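Local coordinates for protein glutamate racemase (Campylobacter jejuni, PDB 3UHF) that belongs to the Asp/Glu/hydantoin racemase family, is built on two parallel-sheet alpha/beta halves and holds D-glutamic acid in its pocket, at residues Thr58-Tyr63 with Ile72-Glu77; Lys66-Ile71 with Ser98-Asp103. One frame throughout, in Å; residues are numbered along the deposited sequence.

Interaction 1: residues Thr58-Tyr63 with Ile72-Glu77. With DGL (D-glutamic acid), chain C.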
loop_
_atom_site.group_PDB
_atom_site.type_symbol
_atom_site.label_atom_id
_atom_site.label_comp_id
_atom_site.label_asym_id
_atom_site.label_seq_id
_atom_site.Cartn_x
_atom_site.Cartn_y
_atom_site.Cartn_z
ATOM N N THR A 58 10.352 6.020 -9.033
ATOM C CA THR A 58 11.598 5.437 -8.551
ATOM C C THR A 58 12.793 6.396 -8.602
ATOM O O THR A 58 13.823 6.116 -8.007
ATOM C CB THR A 58 11.935 4.149 -9.323
ATOM O OG1 THR A 58 11.946 4.434 -10.722
ATOM C CG2 THR A 58 10.885 3.071 -9.032
ATOM N N ALA A 59 12.668 7.514 -9.309
ATOM C CA ALA A 59 13.765 8.482 -9.346
ATOM C C ALA A 59 13.869 9.223 -8.019
ATOM O O ALA A 59 14.941 9.676 -7.639
ATOM C CB ALA A 59 13.577 9.484 -10.491
ATOM N N ARG A 60 12.747 9.352 -7.311
ATOM C CA ARG A 60 12.729 10.198 -6.121
ATOM C C ARG A 60 12.433 9.453 -4.817
ATOM O O ARG A 60 12.487 10.041 -3.737
ATOM C CB ARG A 60 11.765 11.377 -6.333
ATOM C CG ARG A 60 12.086 12.164 -7.593
ATOM C CD ARG A 60 11.267 13.441 -7.737
ATOM N NE ARG A 60 9.850 13.147 -7.909
ATOM C CZ ARG A 60 8.981 14.002 -8.438
ATOM N NH1 ARG A 60 9.389 15.202 -8.854
ATOM N NH2 ARG A 60 7.708 13.654 -8.564
ATOM N N VAL A 61 12.133 8.160 -4.931
ATOM C CA VAL A 61 11.818 7.296 -3.791
ATOM C C VAL A 61 13.035 7.287 -2.830
ATOM O O VAL A 61 14.186 7.394 -3.281
ATOM C CB VAL A 61 11.480 5.867 -4.315
ATOM C CG1 VAL A 61 12.729 5.169 -4.849
ATOM C CG2 VAL A 61 10.762 4.991 -3.258
ATOM N N PRO A 62 12.803 7.197 -1.507
ATOM C CA PRO A 62 11.557 7.046 -0.753
ATOM C C PRO A 62 10.872 8.362 -0.413
ATOM O O PRO A 62 11.510 9.414 -0.400
ATOM C CB PRO A 62 12.041 6.405 0.550
ATOM C CG PRO A 62 13.351 7.092 0.791
ATOM C CD PRO A 62 13.973 7.198 -0.601
ATOM N N TYR A 63 9.582 8.272 -0.112
ATOM C CA TYR A 63 8.782 9.402 0.367
ATOM C C TYR A 63 8.688 9.384 1.900
ATOM O O TYR A 63 8.442 10.412 2.539
ATOM C CB TYR A 63 7.344 9.329 -0.195
ATOM C CG TYR A 63 7.150 9.631 -1.676
ATOM C CD1 TYR A 63 8.226 9.804 -2.534
ATOM C CD2 TYR A 63 5.863 9.751 -2.211
ATOM C CE1 TYR A 63 8.027 10.081 -3.890
ATOM C CE2 TYR A 63 5.658 10.022 -3.556
ATOM C CZ TYR A 63 6.734 10.187 -4.393
ATOM O OH TYR A 63 6.524 10.465 -5.732
ATOM N N ILE A 72 3.081 15.774 -1.069
ATOM C CA ILE A 72 1.899 16.238 -1.785
ATOM C C ILE A 72 2.267 16.716 -3.188
ATOM O O ILE A 72 1.619 16.358 -4.172
ATOM C CB ILE A 72 1.176 17.336 -1.004
ATOM C CG1 ILE A 72 0.549 16.736 0.264
ATOM C CG2 ILE A 72 0.112 18.000 -1.881
ATOM C CD1 ILE A 72 -0.189 17.751 1.127
ATOM N N LYS A 73 3.339 17.494 -3.277
ATOM C CA LYS A 73 3.798 18.008 -4.555
ATOM C C LYS A 73 4.084 16.860 -5.519
ATOM O O LYS A 73 3.618 16.872 -6.653
ATOM C CB LYS A 73 5.066 18.850 -4.352
ATOM C CG LYS A 73 5.702 19.350 -5.635
ATOM C CD LYS A 73 7.109 19.885 -5.360
ATOM C CE LYS A 73 7.773 20.398 -6.635
ATOM N NZ LYS A 73 9.187 20.828 -6.407
ATOM N N PHE A 74 4.844 15.866 -5.058
ATOM C CA PHE A 74 5.173 14.711 -5.890
ATOM C C PHE A 74 3.924 13.928 -6.347
ATOM O O PHE A 74 3.853 13.467 -7.486
ATOM C CB PHE A 74 6.131 13.770 -5.148
ATOM C CG PHE A 74 7.552 14.304 -5.020
ATOM C CD1 PHE A 74 7.919 15.505 -5.616
ATOM C CD2 PHE A 74 8.510 13.600 -4.312
ATOM C CE1 PHE A 74 9.214 15.995 -5.507
ATOM C CE2 PHE A 74 9.819 14.090 -4.206
ATOM C CZ PHE A 74 10.164 15.284 -4.802
ATOM N N CYS A 75 2.959 13.758 -5.453
ATOM C CA CYS A 75 1.729 13.041 -5.805
ATOM C C CYS A 75 0.916 13.772 -6.871
ATOM O O CYS A 75 0.375 13.150 -7.792
ATOM C CB CYS A 75 0.863 12.799 -4.566
ATOM S SG CYS A 75 1.607 11.624 -3.409
ATOM N N LEU A 76 0.815 15.088 -6.742
ATOM C CA LEU A 76 0.099 15.872 -7.747
ATOM C C LEU A 76 0.774 15.768 -9.116
ATOM O O LEU A 76 0.099 15.761 -10.141
ATOM C CB LEU A 76 -0.058 17.334 -7.311
ATOM C CG LEU A 76 -1.097 17.554 -6.203
ATOM C CD1 LEU A 76 -1.049 18.983 -5.679
ATOM C CD2 LEU A 76 -2.503 17.212 -6.699
ATOM N N GLU A 77 2.105 15.673 -9.137
ATOM C CA GLU A 77 2.802 15.450 -10.395
ATOM C C GLU A 77 2.437 14.089 -10.973
ATOM O O GLU A 77 2.302 13.933 -12.186
ATOM C CB GLU A 77 4.318 15.560 -10.212
ATOM C CG GLU A 77 4.785 16.930 -9.750
ATOM C CD GLU A 77 6.302 17.015 -9.653
ATOM O OE1 GLU A 77 6.960 15.988 -9.920
ATOM O OE2 GLU A 77 6.827 18.101 -9.325
HETATM N N DGL C . 5.646 3.293 -0.553
HETATM C CA DGL C . 6.014 3.739 0.794
HETATM C C DGL C . 4.904 3.409 1.778
HETATM O O DGL C . 4.058 2.542 1.518
HETATM C CB DGL C . 7.308 3.070 1.257
HETATM C CG DGL C . 8.541 3.545 0.491
HETATM C CD DGL C . 8.732 5.039 0.649
HETATM O OE1 DGL C . 8.429 5.785 -0.310
HETATM O OE2 DGL C . 9.146 5.467 1.747
HETATM O OXT DGL C . 4.860 3.979 2.861
HETATM O O HOH W 1 5.467 11.594 -8.468
#
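The carboxylate oxygen E77 OE1 is gripped by both terminal nitrogens of R60, with R60 NH1 and R60 NH2 each 2.8 Å from E77 OE1. This end-on salt bridge uses one oxygen for two donors. That oxygen lies only 4° out of the guanidinium plane, but both hydrogen bonds are bent, since two N-H groups converge on one atom. Both nitrogens come from the same face of the carboxylate, R60 NH1 on the syn side and R60 NH2 from above the plane.

The same guanidinium lies flat on F74, the planes 9° apart, and R60 CZ is 3.6 Å from the centroid of the F74 ring. That is a stacked cation-pi contact, extended by R60 CD in a CH-pi contact over the ring. The arginine chain bends at chi3 (-65°), which lets CD and the guanidinium follow the ring together. A water ties the group to the helix backbone: it accepts a weak bond from R60 NH2 at 3.0 Å and donates to F74 O at 2.7 Å. R60 NE has a further salt-bridge partner in D57, whose OD2 is also hydrogen-bonded to Y63 OH.

Y63 CE1 lies near the plane of the F74 ring at its edge, 3.6 Å from F74 CD2, and Y63 OH lies 3.4 Å from F74 CB. As a pair, the two rings meet obliquely. At the other end of this residue, backbone Y63 N gives D-glutamic acid OE1 a nearly straight hydrogen bond of 2.7 Å, just after the cis peptide before P62. The loop thus leaves strand 51-56, lines the ligand pocket and is fastened to helix 68-82, a beta-alpha connection at the C-terminal ends of the strands of a parallel sheet.

Interaction 2: residues Lys66-Ile71 with Ser98-Asp103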
loop_
_atom_site.group_PDB
_atom_site.type_symbol
_atom_site.label_atom_id
_atom_site.label_comp_id
_atom_site.label_asym_id
_atom_site.label_seq_id
_atom_site.Cartn_x
_atom_site.Cartn_y
_atom_site.Cartn_z
ATOM N N LYS A 66 10.474 11.917 4.078
ATOM C CA LYS A 66 10.398 13.301 3.631
ATOM C C LYS A 66 9.159 14.005 4.191
ATOM O O LYS A 66 8.387 13.402 4.922
ATOM C CB LYS A 66 10.476 13.358 2.105
ATOM C CG LYS A 66 11.830 12.843 1.644
ATOM C CD LYS A 66 11.912 12.505 0.177
ATOM C CE LYS A 66 13.331 11.988 -0.114
ATOM N NZ LYS A 66 13.413 11.316 -1.439
ATOM N N ASP A 67 8.992 15.281 3.865
ATOM C CA ASP A 67 7.988 16.114 4.528
ATOM C C ASP A 67 6.696 16.199 3.737
ATOM O O ASP A 67 6.686 15.956 2.534
ATOM C CB ASP A 67 8.526 17.524 4.719
ATOM C CG ASP A 67 8.828 18.200 3.402
ATOM O OD1 ASP A 67 8.199 19.229 3.094
ATOM O OD2 ASP A 67 9.696 17.688 2.665
ATOM N N LYS A 68 5.619 16.575 4.432
ATOM C CA LYS A 68 4.272 16.668 3.860
ATOM C C LYS A 68 4.195 17.432 2.534
ATOM O O LYS A 68 3.639 16.932 1.549
ATOM C CB LYS A 68 3.312 17.289 4.893
ATOM C CG LYS A 68 1.912 17.585 4.358
ATOM C CD LYS A 68 0.957 18.045 5.464
ATOM C CE LYS A 68 1.231 19.469 5.892
ATOM N NZ LYS A 68 0.832 20.459 4.845
ATOM N N ASP A 69 4.755 18.637 2.508
ATOM C CA ASP A 69 4.709 19.475 1.306
ATOM C C ASP A 69 5.333 18.801 0.083
ATOM O O ASP A 69 4.773 18.853 -1.012
ATOM C CB ASP A 69 5.369 20.833 1.551
ATOM C CG ASP A 69 4.610 21.671 2.564
ATOM O OD1 ASP A 69 3.419 21.369 2.831
ATOM O OD2 ASP A 69 5.199 22.635 3.099
ATOM N N THR A 70 6.489 18.172 0.273
ATOM C CA THR A 70 7.161 17.453 -0.803
ATOM C C THR A 70 6.328 16.266 -1.302
ATOM O O THR A 70 6.165 16.066 -2.509
ATOM C CB THR A 70 8.553 16.952 -0.333
ATOM O OG1 THR A 70 9.362 18.074 0.030
ATOM C CG2 THR A 70 9.253 16.170 -1.432
ATOM N N ILE A 71 5.813 15.480 -0.363
ATOM C CA ILE A 71 4.985 14.321 -0.685
ATOM C C ILE A 71 3.763 14.726 -1.507
ATOM O O ILE A 71 3.453 14.112 -2.529
ATOM C CB ILE A 71 4.545 13.586 0.595
ATOM C CG1 ILE A 71 5.757 12.931 1.271
ATOM C CG2 ILE A 71 3.475 12.525 0.279
ATOM C CD1 ILE A 71 5.534 12.594 2.754
ATOM N N SER A 98 -0.802 8.020 0.879
ATOM C CA SER A 98 -2.189 7.934 1.355
ATOM C C SER A 98 -2.387 8.769 2.619
ATOM O O SER A 98 -3.487 9.273 2.878
ATOM C CB SER A 98 -2.604 6.473 1.618
ATOM O OG SER A 98 -2.705 5.723 0.412
ATOM N N ALA A 99 -1.316 8.907 3.395
ATOM C CA ALA A 99 -1.356 9.633 4.654
ATOM C C ALA A 99 -1.455 11.141 4.476
ATOM O O ALA A 99 -1.917 11.833 5.376
ATOM C CB ALA A 99 -0.141 9.276 5.537
ATOM N N TYR A 100 -1.033 11.654 3.323
ATOM C CA TYR A 100 -0.946 13.111 3.143
ATOM C C TYR A 100 -1.683 13.686 1.935
ATOM O O TYR A 100 -2.225 14.787 2.010
ATOM C CB TYR A 100 0.522 13.557 3.077
ATOM C CG TYR A 100 1.255 13.397 4.386
ATOM C CD1 TYR A 100 1.092 14.321 5.414
ATOM C CD2 TYR A 100 2.090 12.311 4.604
ATOM C CE1 TYR A 100 1.754 14.174 6.618
ATOM C CE2 TYR A 100 2.754 12.156 5.800
ATOM C CZ TYR A 100 2.582 13.094 6.806
ATOM O OH TYR A 100 3.249 12.937 8.002
ATOM N N ALA A 101 -1.697 12.953 0.823
ATOM C CA ALA A 101 -2.080 13.545 -0.467
ATOM C C ALA A 101 -3.524 13.356 -0.956
ATOM O O ALA A 101 -3.886 13.913 -1.988
ATOM C CB ALA A 101 -1.117 13.082 -1.554
ATOM N N LEU A 102 -4.337 12.574 -0.256
ATOM C CA LEU A 102 -5.678 12.263 -0.774
ATOM C C LEU A 102 -6.587 13.474 -1.007
ATOM O O LEU A 102 -7.261 13.541 -2.038
ATOM C CB LEU A 102 -6.389 11.219 0.086
ATOM C CG LEU A 102 -5.729 9.840 0.089
ATOM C CD1 LEU A 102 -6.626 8.837 0.810
ATOM C CD2 LEU A 102 -5.414 9.363 -1.333
ATOM N N ASP A 103 -6.617 14.416 -0.062
ATOM C CA ASP A 103 -7.440 15.621 -0.211
ATOM C C ASP A 103 -7.067 16.382 -1.469
ATOM O O ASP A 103 -7.931 16.776 -2.246
ATOM C CB ASP A 103 -7.307 16.557 0.998
ATOM C CG ASP A 103 -8.021 16.033 2.232
ATOM O OD1 ASP A 103 -8.797 15.059 2.109
ATOM O OD2 ASP A 103 -7.797 16.589 3.329
#
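Y100 meets K68 and I71 obliquely at its ring carbons CD1 and CD2, joining the first turn of helix 68-82 to helix 95-100 in this alpha/beta fold. The lysine contact is made by the hydrocarbon part of the chain: K68 CG lies 3.5 Å from Y100 CD1, with K68 CB and K68 CD each 3.7 Å from the same carbon. The lysine and tyrosine side chains cross at about a right angle. The methylenes reach the tyrosine because K68 CG is anti to the backbone N (chi1 173°). Beyond them the chain bends at both chi3 (75°) and chi4, and its end leads away from Y100 to K68 NZ, which makes a weak salt bridge of 3.4 Å with D69 OD1.

I71 meets the ring at CD2. Its CG1 is anti to the carbonyl carbon (chi1 -68°) and the chain runs on extended, bringing the terminal methyl I71 CD1 to 3.9 Å from Y100 CD2, while I71 CG2 is 4.2 Å from Y100 CB. The isoleucine is buried and also touches A142 of helix 141-146. That neighbouring helix fixes the far end of the tyrosine as well, since Y100 OH is hydrogen-bonded to A142 O. Both K68 CG and I71 CD1 lie on the same side of the ring plane, and the ring is tethered at its hydroxyl.

The start of helix 68-82 is capped by D67, whose CB points away from 98-103. Its OD1 accepts a weak bond of 3.5 Å from T70 N, and T70 OG1 donates to D67 OD2, on the syn side, at 2.7 Å.

How the interactions relate
Both contacts use helix 68-82, each taking a different part: 66-71 supplies its N-terminal turn to interaction 2, and 72-77 the following turns to interaction 1. Both are partly buried, with charged chains toward the surface and Y63, C75 and I71 inside. Interaction 1 is polar and aromatic, binding the helix to its own preceding loop beside D-glutamic acid. Interaction 2 joins the segments by apolar side-chain contact and ties the helix to 98-103, further along the chain. They meet directly: C75 SG is 3.6 Å from A101 CB, Y63 O is 3.6 Å from I71 CD1, and K66 NZ is hydrogen-bonded to P62 O.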